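Local coordinates for uncharacterized protein (Aeropyrum pernix, PDB 3P1Z), which is not characterised in detail but probably belongs to the tRNA-splicing endonuclease family, and may bind RNA and help cut introns from precursor tRNA, at residues Val116-Val121 with Asp143-Ile148; Trp136-Ser141 with Ala163-Ser168; Leu87-Leu92 with Gly106-Glu111. One frame throughout, in Å; residues are numbered along the deposited sequence.

Contact 1 of 3, residues Val116-Val121 with Asp143-Ile148; sequences VYEVLV and DNHSPI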
ATOM      1  N   VAL A 116      29.554   4.707 -10.737  1.00 69.89           N
ATOM      2  CA  VAL A 116      29.487   3.348 -10.231  1.00 64.46           C
ATOM      3  C   VAL A 116      28.149   3.175  -9.537  1.00 62.13           C
ATOM      4  O   VAL A 116      27.749   4.008  -8.729  1.00 61.43           O
ATOM      5  CB  VAL A 116      30.606   3.068  -9.208  1.00 67.65           C
ATOM      6  CG1 VAL A 116      30.555   1.617  -8.754  1.00 63.99           C
ATOM      7  CG2 VAL A 116      31.975   3.412  -9.788  1.00 69.53           C
ATOM      8  N   TYR A 117      27.477   2.073  -9.849  1.00 60.35           N
ATOM      9  CA  TYR A 117      26.119   1.829  -9.407  1.00 51.52           C
ATOM     10  C   TYR A 117      26.042   0.574  -8.553  1.00 49.20           C
ATOM     11  O   TYR A 117      26.461  -0.495  -8.960  1.00 57.10           O
ATOM     12  CB  TYR A 117      25.219   1.683 -10.625  1.00 53.51           C
ATOM     13  CG  TYR A 117      24.834   2.990 -11.286  1.00 54.08           C
ATOM     14  CD1 TYR A 117      23.693   3.668 -10.892  1.00 54.06           C
ATOM     15  CD2 TYR A 117      25.596   3.536 -12.310  1.00 54.88           C
ATOM     16  CE1 TYR A 117      23.321   4.858 -11.485  1.00 55.45           C
ATOM     17  CE2 TYR A 117      25.232   4.723 -12.916  1.00 60.12           C
ATOM     18  CZ  TYR A 117      24.092   5.386 -12.499  1.00 62.86           C
ATOM     19  OH  TYR A 117      23.720   6.574 -13.093  1.00 54.34           O
ATOM     20  N   GLU A 118      25.495   0.694  -7.359  1.00 49.29           N
ATOM     21  CA  GLU A 118      25.433  -0.449  -6.466  1.00 51.53           C
ATOM     22  C   GLU A 118      23.996  -0.919  -6.358  1.00 53.42           C
ATOM     23  O   GLU A 118      23.138  -0.187  -5.869  1.00 56.39           O
ATOM     24  CB  GLU A 118      25.975  -0.074  -5.086  1.00 48.55           C
ATOM     25  CG  GLU A 118      25.769  -1.125  -4.020  1.00 49.13           C
ATOM     26  CD  GLU A 118      26.442  -0.754  -2.711  1.00 62.12           C
ATOM     27  OE1 GLU A 118      25.803  -0.908  -1.646  1.00 65.29           O
ATOM     28  OE2 GLU A 118      27.606  -0.291  -2.748  1.00 63.53           O
ATOM     29  N   VAL A 119      23.725  -2.135  -6.813  1.00 46.36           N
ATOM     30  CA  VAL A 119      22.352  -2.624  -6.845  1.00 47.20           C
ATOM     31  C   VAL A 119      22.105  -3.671  -5.782  1.00 49.37           C
ATOM     32  O   VAL A 119      22.803  -4.676  -5.716  1.00 53.66           O
ATOM     33  CB  VAL A 119      21.935  -3.185  -8.226  1.00 46.24           C
ATOM     34  CG1 VAL A 119      20.432  -3.505  -8.246  1.00 41.85           C
ATOM     35  CG2 VAL A 119      22.292  -2.217  -9.351  1.00 38.22           C
ATOM     36  N   LEU A 120      21.093  -3.435  -4.958  1.00 47.13           N
ATOM     37  CA  LEU A 120      20.699  -4.412  -3.965  1.00 45.58           C
ATOM     38  C   LEU A 120      19.537  -5.177  -4.541  1.00 47.44           C
ATOM     39  O   LEU A 120      18.589  -4.569  -5.035  1.00 49.99           O
ATOM     40  CB  LEU A 120      20.295  -3.715  -2.676  1.00 49.58           C
ATOM     41  CG  LEU A 120      19.813  -4.595  -1.528  1.00 52.00           C
ATOM     42  CD1 LEU A 120      20.950  -5.414  -0.962  1.00 53.75           C
ATOM     43  CD2 LEU A 120      19.215  -3.730  -0.442  1.00 52.58           C
ATOM     44  N   VAL A 121      19.626  -6.506  -4.494  1.00 44.86           N
ATOM     45  CA  VAL A 121      18.588  -7.388  -5.028  1.00 40.95           C
ATOM     46  C   VAL A 121      17.689  -7.860  -3.901  1.00 38.26           C
ATOM     47  O   VAL A 121      18.161  -8.442  -2.941  1.00 39.47           O
ATOM     48  CB  VAL A 121      19.188  -8.628  -5.736  1.00 42.26           C
ATOM     49  CG1 VAL A 121      18.102  -9.448  -6.431  1.00 36.39           C
ATOM     50  CG2 VAL A 121      20.248  -8.216  -6.735  1.00 48.79           C
ATOM     51  N   ASP A 143      30.656   5.066  -0.298  1.00 70.68           N
ATOM     52  CA  ASP A 143      31.666   4.539  -1.211  1.00 64.96           C
ATOM     53  C   ASP A 143      31.624   5.162  -2.590  1.00 64.64           C
ATOM     54  O   ASP A 143      32.252   4.684  -3.526  1.00 70.80           O
ATOM     55  CB  ASP A 143      31.462   3.059  -1.424  1.00 63.57           C
ATOM     56  CG  ASP A 143      32.742   2.288  -1.285  1.00 73.47           C
ATOM     57  OD1 ASP A 143      33.198   2.160  -0.142  1.00 76.64           O
ATOM     58  OD2 ASP A 143      33.282   1.826  -2.304  1.00 69.70           O
ATOM     59  N   ASN A 144      30.856   6.216  -2.732  1.00 67.13           N
ATOM     60  CA  ASN A 144      30.580   6.732  -4.050  1.00 70.97           C
ATOM     61  C   ASN A 144      30.009   5.673  -4.977  1.00 60.38           C
ATOM     62  O   ASN A 144      30.560   5.434  -6.041  1.00 64.04           O
ATOM     63  CB  ASN A 144      31.832   7.338  -4.683  1.00 76.65           C
ATOM     64  CG  ASN A 144      31.502   8.500  -5.575  1.00 82.73           C
ATOM     65  OD1 ASN A 144      32.090   8.667  -6.642  1.00 82.31           O
ATOM     66  ND2 ASN A 144      30.519   9.302  -5.155  1.00 75.45           N
ATOM     67  N   HIS A 145      28.930   5.017  -4.559  1.00 60.28           N
ATOM     68  CA  HIS A 145      28.040   4.352  -5.505  1.00 56.07           C
ATOM     69  C   HIS A 145      26.666   5.010  -5.403  1.00 57.71           C
ATOM     70  O   HIS A 145      26.278   5.506  -4.340  1.00 58.08           O
ATOM     71  CB  HIS A 145      27.893   2.850  -5.230  1.00 56.98           C
ATOM     72  CG  HIS A 145      29.187   2.127  -5.028  1.00 57.86           C
ATOM     73  ND1 HIS A 145      30.366   2.529  -5.612  1.00 58.08           N
ATOM     74  CD2 HIS A 145      29.480   1.007  -4.320  1.00 54.88           C
ATOM     75  CE1 HIS A 145      31.333   1.699  -5.265  1.00 58.57           C
ATOM     76  NE2 HIS A 145      30.821   0.767  -4.481  1.00 55.53           N
ATOM     77  N   SER A 146      25.938   5.029  -6.513  1.00 53.68           N
ATOM     78  CA  SER A 146      24.553   5.467  -6.505  1.00 50.53           C
ATOM     79  C   SER A 146      23.697   4.303  -6.061  1.00 49.49           C
ATOM     80  O   SER A 146      23.721   3.248  -6.683  1.00 49.49           O
ATOM     81  CB  SER A 146      24.125   5.907  -7.897  1.00 50.02           C
ATOM     82  OG  SER A 146      25.130   6.705  -8.489  1.00 60.08           O
ATOM     83  N   PRO A 147      22.905   4.501  -4.998  1.00 47.02           N
ATOM     84  CA  PRO A 147      22.176   3.392  -4.381  1.00 50.26           C
ATOM     85  C   PRO A 147      21.028   2.873  -5.259  1.00 53.94           C
ATOM     86  O   PRO A 147      20.014   3.546  -5.423  1.00 52.55           O
ATOM     87  CB  PRO A 147      21.610   4.018  -3.092  1.00 49.97           C
ATOM     88  CG  PRO A 147      22.079   5.459  -3.080  1.00 54.33           C
ATOM     89  CD  PRO A 147      22.445   5.795  -4.477  1.00 54.38           C
ATOM     90  N   ILE A 148      21.172   1.680  -5.818  1.00 52.82           N
ATOM     91  CA  ILE A 148      20.085   1.142  -6.624  1.00 49.07           C
ATOM     92  C   ILE A 148      19.406  -0.022  -5.923  1.00 47.94           C
ATOM     93  O   ILE A 148      20.043  -0.775  -5.188  1.00 48.45           O
ATOM     94  CB  ILE A 148      20.545   0.782  -8.052  1.00 47.74           C
ATOM     95  CG1 ILE A 148      21.107   2.032  -8.743  1.00 46.70           C
ATOM     96  CG2 ILE A 148      19.403   0.183  -8.870  1.00 42.68           C
ATOM     97  CD1 ILE A 148      20.084   3.123  -8.970  1.00 46.58           C
TER
HETATM   98  O   HOH W   1      29.626   6.735  -8.678  1.00 66.57           O
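Val116 meets His145 where the parallel strands 115-123 and 146-152 begin to pair; helix 130-142 lies in their connection, a beta-alpha-beta unit of the nuclease-like C-terminal domain. Ser146 N donates to Val116 O (3.0 Å), Glu118 N bonds Ser146 O, and Ile148 N bonds Glu118 O (2.7 Å). On one face of the sheet the Tyr117 ring takes two neighbours: Ser146 OG above it, offset toward the rim, and Ile148 CG1 at its edge, 3.7 Å from Tyr117 CD1. Val119 CG2 packs on Ile148 CB. On the other face Glu118 CB touches His145 CB (3.5 Å), and the carboxylate forms a salt bridge with Arg104. Val116 CG1, anti to the backbone N (chi1 -177°), lies beside the imidazole, 3.6 Å from His145 CE1. Asp143 CB stands over one face of that ring, toward its rim, and His145 ND1 holds Asn144 O weakly. With an alanine in place of His145, Val116 CG1 would probably lose its flat neighbour and Asn144 O its weak imidazole bond. Asn144, with positive phi, closes the helix in a Schellman motif. A water ties loop to strand, accepting from Val116 N (2.9 Å) and donating to Asn144 O (3.1 Å).

Contact 2 of 3, residues Trp136-Ser141 with Ala163-Ser168; sequences WSRGAS and ARAVRS
Ser137 carries the tight part of this contact: its hydroxyl reaches across from the helix to the backbone of the strand and works there as both donor and acceptor. OG donates to Ala163 O (2.9 Å), although the place of that oxygen is less sure, and accepts a weak, bent bond from Ala165 N, 3.0 Å from OG with an N-H...O angle of 130°. With OG anti to the backbone N (chi1 168°), the hydroxyl is carried off the helix to a point where the two peptide groups that flank Arg164 can be gripped by a single atom. Ala165 adds its methyl, whose CB lies 3.5 Å from Ser137 OG, so the small side chains let helix and strand come close. The helix segment 136-141 crosses strand segment 163-166 at 90°, their axes 7.4 Å apart; helix 130-142 is thus laid over the strand at the edge of this chain's mixed sheet, in an alpha/beta nuclease-like domain. Pro147, on the adjoining strand, fills in beneath, touching Trp136, Ser137 and Ser141. Toward solvent the packing thins. Arg138 adds only loose contacts, its N 4.2 Å and its CG 4.3 Å from Ala165 CB. Ser141 OG turns back to its own helix, bonding Ser137 O weakly. Along its outer edge the strand pairs antiparallel, through Arg164, Ala165 and Val166, with a strand of a neighbouring subunit, and Arg167 NH1 forms a salt bridge with an acidic side chain of that subunit.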
ATOM      1  N   TRP A 136      22.134   0.574   4.354  1.00 52.37           N
ATOM      2  CA  TRP A 136      22.694   0.101   3.108  1.00 44.30           C
ATOM      3  C   TRP A 136      22.884   1.269   2.146  1.00 49.24           C
ATOM      4  O   TRP A 136      23.975   1.462   1.611  1.00 52.17           O
ATOM      5  CB  TRP A 136      21.832  -0.990   2.477  1.00 54.30           C
ATOM      6  CG  TRP A 136      22.251  -1.203   1.071  1.00 60.38           C
ATOM      7  CD1 TRP A 136      23.322  -1.931   0.626  1.00 58.79           C
ATOM      8  CD2 TRP A 136      21.654  -0.604  -0.091  1.00 54.91           C
ATOM      9  NE1 TRP A 136      23.411  -1.842  -0.747  1.00 54.96           N
ATOM     10  CE2 TRP A 136      22.410  -1.047  -1.204  1.00 54.16           C
ATOM     11  CE3 TRP A 136      20.556   0.233  -0.282  1.00 44.29           C
ATOM     12  CZ2 TRP A 136      22.082  -0.656  -2.509  1.00 56.29           C
ATOM     13  CZ3 TRP A 136      20.237   0.614  -1.569  1.00 51.77           C
ATOM     14  CH2 TRP A 136      20.997   0.165  -2.672  1.00 57.33           C
ATOM     15  N   SER A 137      21.826   2.056   1.949  1.00 52.66           N
ATOM     16  CA  SER A 137      21.872   3.233   1.079  1.00 54.44           C
ATOM     17  C   SER A 137      22.919   4.215   1.552  1.00 54.36           C
ATOM     18  O   SER A 137      23.694   4.750   0.757  1.00 54.83           O
ATOM     19  CB  SER A 137      20.518   3.945   1.044  1.00 50.60           C
ATOM     20  OG  SER A 137      20.636   5.220   0.420  1.00 49.31           O
ATOM     21  N   ARG A 138      22.914   4.471   2.854  1.00 47.99           N
ATOM     22  CA  ARG A 138      23.989   5.223   3.455  1.00 55.04           C
ATOM     23  C   ARG A 138      25.286   4.590   3.005  1.00 61.23           C
ATOM     24  O   ARG A 138      26.036   5.191   2.226  1.00 58.12           O
ATOM     25  CB  ARG A 138      23.888   5.197   4.974  1.00 55.47           C
ATOM     26  CG  ARG A 138      23.230   6.438   5.560  1.00 62.70           C
ATOM     27  CD  ARG A 138      22.838   6.212   7.004  1.00 58.85           C
ATOM     28  NE  ARG A 138      21.888   7.206   7.486  1.00 53.56           N
ATOM     29  CZ  ARG A 138      20.895   6.942   8.330  1.00 65.61           C
ATOM     30  NH1 ARG A 138      20.072   7.912   8.717  1.00 62.33           N
ATOM     31  NH2 ARG A 138      20.708   5.702   8.773  1.00 63.93           N
ATOM     32  N   GLY A 139      25.525   3.370   3.498  1.00 58.77           N
ATOM     33  CA  GLY A 139      26.665   2.568   3.103  1.00 52.60           C
ATOM     34  C   GLY A 139      27.040   2.909   1.685  1.00 58.68           C
ATOM     35  O   GLY A 139      28.015   3.610   1.441  1.00 61.85           O
ATOM     36  N   ALA A 140      26.227   2.432   0.752  1.00 60.91           N
ATOM     37  CA  ALA A 140      26.396   2.717  -0.666  1.00 60.04           C
ATOM     38  C   ALA A 140      26.875   4.137  -0.955  1.00 59.03           C
ATOM     39  O   ALA A 140      27.867   4.333  -1.652  1.00 58.35           O
ATOM     40  CB  ALA A 140      25.111   2.436  -1.412  1.00 57.14           C
ATOM     41  N   SER A 141      26.174   5.137  -0.445  1.00 61.55           N
ATOM     42  CA  SER A 141      26.555   6.488  -0.810  1.00 65.76           C
ATOM     43  C   SER A 141      27.991   6.782  -0.344  1.00 71.43           C
ATOM     44  O   SER A 141      28.793   7.337  -1.093  1.00 69.99           O
ATOM     45  CB  SER A 141      25.506   7.514  -0.356  1.00 61.21           C
ATOM     46  OG  SER A 141      24.307   7.349  -1.111  1.00 64.50           O
ATOM     47  N   ALA A 163      17.514   4.569  -4.624  1.00 55.73           N
ATOM     48  CA  ALA A 163      17.099   4.843  -3.248  1.00 54.08           C
ATOM     49  C   ALA A 163      18.163   5.675  -2.513  1.00 51.70           C
ATOM     50  O   ALA A 163      19.172   5.145  -2.062  1.00 49.43           O
ATOM     51  CB  ALA A 163      16.823   3.537  -2.513  1.00 47.18           C
ATOM     52  N   ARG A 164      17.935   6.979  -2.400  1.00 54.63           N
ATOM     53  CA  ARG A 164      18.933   7.873  -1.807  1.00 59.06           C
ATOM     54  C   ARG A 164      18.598   8.296  -0.387  1.00 53.15           C
ATOM     55  O   ARG A 164      17.557   8.904  -0.156  1.00 59.56           O
ATOM     56  CB  ARG A 164      19.152   9.103  -2.697  1.00 56.82           C
ATOM     57  CG  ARG A 164      20.066   8.797  -3.881  1.00 71.06           C
ATOM     58  CD  ARG A 164      20.297   9.981  -4.800  1.00 79.55           C
ATOM     59  NE  ARG A 164      20.500  11.223  -4.067  1.00 78.35           N
ATOM     60  CZ  ARG A 164      19.543  12.124  -3.864  1.00 83.63           C
ATOM     61  NH1 ARG A 164      18.317  11.920  -4.345  1.00 74.72           N
ATOM     62  NH2 ARG A 164      19.815  13.234  -3.183  1.00 83.84           N
ATOM     63  N   ALA A 165      19.476   7.983   0.560  1.00 47.48           N
ATOM     64  CA  ALA A 165      19.250   8.415   1.937  1.00 52.73           C
ATOM     65  C   ALA A 165      19.704   9.851   2.116  1.00 52.27           C
ATOM     66  O   ALA A 165      20.715  10.278   1.568  1.00 54.64           O
ATOM     67  CB  ALA A 165      19.957   7.504   2.930  1.00 48.50           C
ATOM     68  N   VAL A 166      18.936  10.604   2.879  1.00 53.88           N
ATOM     69  CA  VAL A 166      19.242  12.004   3.093  1.00 51.07           C
ATOM     70  C   VAL A 166      18.790  12.388   4.483  1.00 54.95           C
ATOM     71  O   VAL A 166      17.934  11.725   5.066  1.00 47.82           O
ATOM     72  CB  VAL A 166      18.531  12.889   2.067  1.00 54.43           C
ATOM     73  CG1 VAL A 166      18.531  12.215   0.691  1.00 52.41           C
ATOM     74  CG2 VAL A 166      17.107  13.199   2.528  1.00 59.32           C
ATOM     75  N   ARG A 167      19.385  13.454   5.013  1.00 65.13           N
ATOM     76  CA  ARG A 167      18.974  13.999   6.299  1.00 66.64           C
ATOM     77  C   ARG A 167      17.698  14.867   6.148  1.00 70.90           C
ATOM     78  O   ARG A 167      16.765  14.751   6.951  1.00 68.75           O
ATOM     79  CB  ARG A 167      20.112  14.806   6.925  1.00 71.29           C
ATOM     80  CG  ARG A 167      20.426  14.498   8.402  1.00 80.25           C
ATOM     81  CD  ARG A 167      19.350  13.679   9.130  1.00 82.10           C
ATOM     82  NE  ARG A 167      18.056  14.352   9.316  1.00 78.60           N
ATOM     83  CZ  ARG A 167      17.602  14.819  10.482  1.00 86.63           C
ATOM     84  NH1 ARG A 167      16.402  15.393  10.551  1.00 78.09           N
ATOM     85  NH2 ARG A 167      18.342  14.716  11.584  1.00 92.83           N
ATOM     86  N   SER A 168      17.647  15.717   5.118  1.00 63.17           N
ATOM     87  CA  SER A 168      16.452  16.535   4.868  1.00 70.35           C
ATOM     88  C   SER A 168      16.034  16.568   3.401  1.00 68.47           C
ATOM     89  O   SER A 168      16.862  16.745   2.512  1.00 64.17           O
ATOM     90  CB  SER A 168      16.637  17.969   5.381  1.00 80.93           C
ATOM     91  OG  SER A 168      15.397  18.656   5.476  1.00 76.12           O
TER

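Contact 3 of 3, residues Leu87-Leu92 with Gly106-Glu111; sequences LVYFDL and GTLVYE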
ATOM      1  N   LEU A  87      19.177 -13.232 -12.264  1.00 56.89           N
ATOM      2  CA  LEU A  87      18.213 -12.618 -13.161  1.00 55.59           C
ATOM      3  C   LEU A  87      18.540 -11.138 -13.337  1.00 54.29           C
ATOM      4  O   LEU A  87      18.634 -10.666 -14.473  1.00 57.39           O
ATOM      5  CB  LEU A  87      16.775 -12.829 -12.661  1.00 52.24           C
ATOM      6  CG  LEU A  87      16.268 -14.277 -12.746  1.00 56.34           C
ATOM      7  CD1 LEU A  87      14.887 -14.471 -12.095  1.00 52.19           C
ATOM      8  CD2 LEU A  87      16.258 -14.731 -14.203  1.00 54.45           C
ATOM      9  N   VAL A  88      18.739 -10.420 -12.226  1.00 46.74           N
ATOM     10  CA  VAL A  88      19.029  -8.984 -12.275  1.00 49.15           C
ATOM     11  C   VAL A  88      20.328  -8.747 -12.993  1.00 54.97           C
ATOM     12  O   VAL A  88      20.550  -7.687 -13.587  1.00 54.46           O
ATOM     13  CB  VAL A  88      19.197  -8.365 -10.875  1.00 48.61           C
ATOM     14  CG1 VAL A  88      19.475  -6.877 -10.996  1.00 40.57           C
ATOM     15  CG2 VAL A  88      17.969  -8.621 -10.028  1.00 48.53           C
ATOM     16  N   TYR A  89      21.194  -9.746 -12.891  1.00 53.13           N
ATOM     17  CA  TYR A  89      22.474  -9.754 -13.567  1.00 55.78           C
ATOM     18  C   TYR A  89      22.229  -9.883 -15.054  1.00 57.45           C
ATOM     19  O   TYR A  89      22.660  -9.036 -15.834  1.00 60.01           O
ATOM     20  CB  TYR A  89      23.283 -10.946 -13.083  1.00 54.44           C
ATOM     21  CG  TYR A  89      24.696 -10.988 -13.581  1.00 56.24           C
ATOM     22  CD1 TYR A  89      25.745 -10.648 -12.743  1.00 62.27           C
ATOM     23  CD2 TYR A  89      24.990 -11.380 -14.878  1.00 57.29           C
ATOM     24  CE1 TYR A  89      27.055 -10.694 -13.183  1.00 61.38           C
ATOM     25  CE2 TYR A  89      26.295 -11.429 -15.326  1.00 59.75           C
ATOM     26  CZ  TYR A  89      27.321 -11.080 -14.472  1.00 62.13           C
ATOM     27  OH  TYR A  89      28.626 -11.110 -14.885  1.00 64.73           O
ATOM     28  N   PHE A  90      21.530 -10.943 -15.443  1.00 56.01           N
ATOM     29  CA  PHE A  90      21.259 -11.179 -16.855  1.00 54.63           C
ATOM     30  C   PHE A  90      20.676  -9.926 -17.472  1.00 54.87           C
ATOM     31  O   PHE A  90      21.170  -9.438 -18.487  1.00 51.66           O
ATOM     32  CB  PHE A  90      20.277 -12.330 -17.059  1.00 55.58           C
ATOM     33  CG  PHE A  90      20.782 -13.658 -16.600  1.00 55.35           C
ATOM     34  CD1 PHE A  90      22.108 -13.836 -16.261  1.00 63.06           C
ATOM     35  CD2 PHE A  90      19.932 -14.744 -16.536  1.00 58.60           C
ATOM     36  CE1 PHE A  90      22.565 -15.065 -15.830  1.00 64.52           C
ATOM     37  CE2 PHE A  90      20.387 -15.978 -16.122  1.00 60.04           C
ATOM     38  CZ  PHE A  90      21.706 -16.140 -15.768  1.00 61.03           C
ATOM     39  N   ASP A  91      19.608  -9.429 -16.850  1.00 56.41           N
ATOM     40  CA  ASP A  91      18.943  -8.209 -17.272  1.00 53.64           C
ATOM     41  C   ASP A  91      19.998  -7.144 -17.491  1.00 57.57           C
ATOM     42  O   ASP A  91      20.054  -6.518 -18.550  1.00 54.36           O
ATOM     43  CB  ASP A  91      17.959  -7.752 -16.191  1.00 52.07           C
ATOM     44  CG  ASP A  91      16.925  -6.756 -16.707  1.00 58.98           C
ATOM     45  OD1 ASP A  91      16.016  -7.158 -17.465  1.00 62.82           O
ATOM     46  OD2 ASP A  91      17.010  -5.567 -16.337  1.00 57.94           O
ATOM     47  N   LEU A  92      20.856  -6.958 -16.492  1.00 57.58           N
ATOM     48  CA  LEU A  92      21.903  -5.948 -16.577  1.00 55.18           C
ATOM     49  C   LEU A  92      22.927  -6.241 -17.674  1.00 59.26           C
ATOM     50  O   LEU A  92      23.380  -5.325 -18.368  1.00 62.39           O
ATOM     51  CB  LEU A  92      22.585  -5.749 -15.217  1.00 59.32           C
ATOM     52  CG  LEU A  92      21.747  -5.053 -14.122  1.00 60.57           C
ATOM     53  CD1 LEU A  92      22.488  -5.074 -12.779  1.00 53.79           C
ATOM     54  CD2 LEU A  92      21.322  -3.620 -14.513  1.00 46.23           C
ATOM     55  N   GLY A 106      24.090  -9.509  -1.147  1.00 65.01           N
ATOM     56  CA  GLY A 106      22.969  -9.197  -2.019  1.00 53.56           C
ATOM     57  C   GLY A 106      23.155  -8.013  -2.946  1.00 52.93           C
ATOM     58  O   GLY A 106      22.180  -7.410  -3.389  1.00 53.26           O
ATOM     59  N   THR A 107      24.400  -7.671  -3.249  1.00 55.05           N
ATOM     60  CA  THR A 107      24.649  -6.507  -4.083  1.00 53.10           C
ATOM     61  C   THR A 107      25.522  -6.781  -5.313  1.00 53.89           C
ATOM     62  O   THR A 107      26.364  -7.680  -5.331  1.00 50.66           O
ATOM     63  CB  THR A 107      25.219  -5.338  -3.269  1.00 54.33           C
ATOM     64  OG1 THR A 107      26.564  -5.633  -2.878  1.00 53.85           O
ATOM     65  CG2 THR A 107      24.368  -5.097  -2.032  1.00 58.57           C
ATOM     66  N   LEU A 108      25.281  -5.978  -6.339  1.00 46.85           N
ATOM     67  CA  LEU A 108      25.897  -6.106  -7.629  1.00 46.27           C
ATOM     68  C   LEU A 108      26.467  -4.740  -7.933  1.00 51.38           C
ATOM     69  O   LEU A 108      25.813  -3.734  -7.696  1.00 52.05           O
ATOM     70  CB  LEU A 108      24.830  -6.466  -8.671  1.00 49.37           C
ATOM     71  CG  LEU A 108      24.281  -7.898  -8.774  1.00 51.71           C
ATOM     72  CD1 LEU A 108      23.291  -8.028  -9.927  1.00 46.58           C
ATOM     73  CD2 LEU A 108      25.426  -8.889  -8.956  1.00 55.70           C
ATOM     74  N   VAL A 109      27.683  -4.680  -8.458  1.00 53.82           N
ATOM     75  CA  VAL A 109      28.279  -3.376  -8.734  1.00 54.25           C
ATOM     76  C   VAL A 109      28.674  -3.196 -10.191  1.00 56.70           C
ATOM     77  O   VAL A 109      29.304  -4.078 -10.780  1.00 60.13           O
ATOM     78  CB  VAL A 109      29.493  -3.111  -7.839  1.00 55.32           C
ATOM     79  CG1 VAL A 109      29.932  -1.674  -7.983  1.00 54.57           C
ATOM     80  CG2 VAL A 109      29.147  -3.410  -6.405  1.00 53.92           C
ATOM     81  N   TYR A 110      28.314  -2.046 -10.765  1.00 55.06           N
ATOM     82  CA  TYR A 110      28.566  -1.797 -12.191  1.00 60.14           C
ATOM     83  C   TYR A 110      28.777  -0.321 -12.564  1.00 65.32           C
ATOM     84  O   TYR A 110      28.070   0.565 -12.076  1.00 63.25           O
ATOM     85  CB  TYR A 110      27.453  -2.406 -13.052  1.00 58.61           C
ATOM     86  CG  TYR A 110      26.247  -1.515 -13.312  1.00 58.48           C
ATOM     87  CD1 TYR A 110      26.274  -0.546 -14.307  1.00 61.50           C
ATOM     88  CD2 TYR A 110      25.068  -1.668 -12.587  1.00 59.98           C
ATOM     89  CE1 TYR A 110      25.172   0.259 -14.557  1.00 60.46           C
ATOM     90  CE2 TYR A 110      23.955  -0.860 -12.835  1.00 51.76           C
ATOM     91  CZ  TYR A 110      24.015   0.098 -13.821  1.00 55.30           C
ATOM     92  OH  TYR A 110      22.919   0.896 -14.091  1.00 60.75           O
ATOM     93  N   GLU A 111      29.737  -0.067 -13.451  1.00 66.88           N
ATOM     94  CA  GLU A 111      30.094   1.304 -13.806  1.00 66.57           C
ATOM     95  C   GLU A 111      29.531   1.698 -15.165  1.00 60.62           C
ATOM     96  O   GLU A 111      29.421   0.876 -16.067  1.00 67.29           O
ATOM     97  CB  GLU A 111      31.609   1.462 -13.753  1.00 63.07           C
ATOM     98  CG  GLU A 111      32.210   0.500 -12.740  1.00 73.79           C
ATOM     99  CD  GLU A 111      33.483   1.006 -12.087  1.00 88.53           C
ATOM    100  OE1 GLU A 111      33.719   0.647 -10.907  1.00 77.42           O
ATOM    101  OE2 GLU A 111      34.245   1.747 -12.747  1.00 93.83           O
TER
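Leu108 is the bump on the strand, and the hollow that takes it lies on helix 83-95 between Val88, Tyr89 and Leu92, with Val88 and Leu92 one helical turn apart. CD1 of Leu108 goes deepest: it rests 4.0 Å from Tyr89 N, on the backbone itself, with Val88 CG1 at 4.1 Å and Leu92 CD1 at 4.2 Å from the same methyl. The other branch, CD2, meets Tyr89 CD1 at the ring edge, near its plane. The two side chains cross at about a right angle, one leucine methyl resting on the Tyr89 backbone and the other on its ring edge. Farther along the strand the roles swap. Leu92 now projects from the helix, its CD2 reaching Tyr110 CE2 (4.2 Å) obliquely to the ring. Tyr110 holds CG between its backbone N and carbonyl carbon (chi1 88°), which swings the ring to that side, where it also meets the ring of Tyr117. Segments 87-92 and 107-111 run nearly parallel, 15° apart, axes 10.2 Å from each other, an alpha/beta layer of the C-terminal domain. No hydrogen bond crosses between them: Tyr89 sends its OH to Glu51 on helix 49-57, and the helix's polar tie to the sheet is Asp91 OD2 with Tyr160 OH. Between helix and strand 107-112, cohesion rests on fit and buried apolar surface, and burial within the fold can account for the helix's greasy character.

Overall arrangement
All three contacts meet in one mixed sheet. Contact 3 is the core, close to the chain's centre, wholly buried and purely apolar; contacts 1 and 2 lie farther out and are partly buried. Contact 1 is strand on strand and rests on backbone hydrogen bonds, whereas contacts 2 and 3 set a helix against a strand, one through a hydroxyl and the other through aliphatic and aromatic side chains. Strands 107-112 and 115-123 are neighbours, linking contact 3 to contact 1; strands 146-152 and 158-166 link contact 1 to contact 2. Helix 130-142 connects the strands of contact 1 and supplies one side of contact 2, whose strand continues the sheet into a neighbouring subunit.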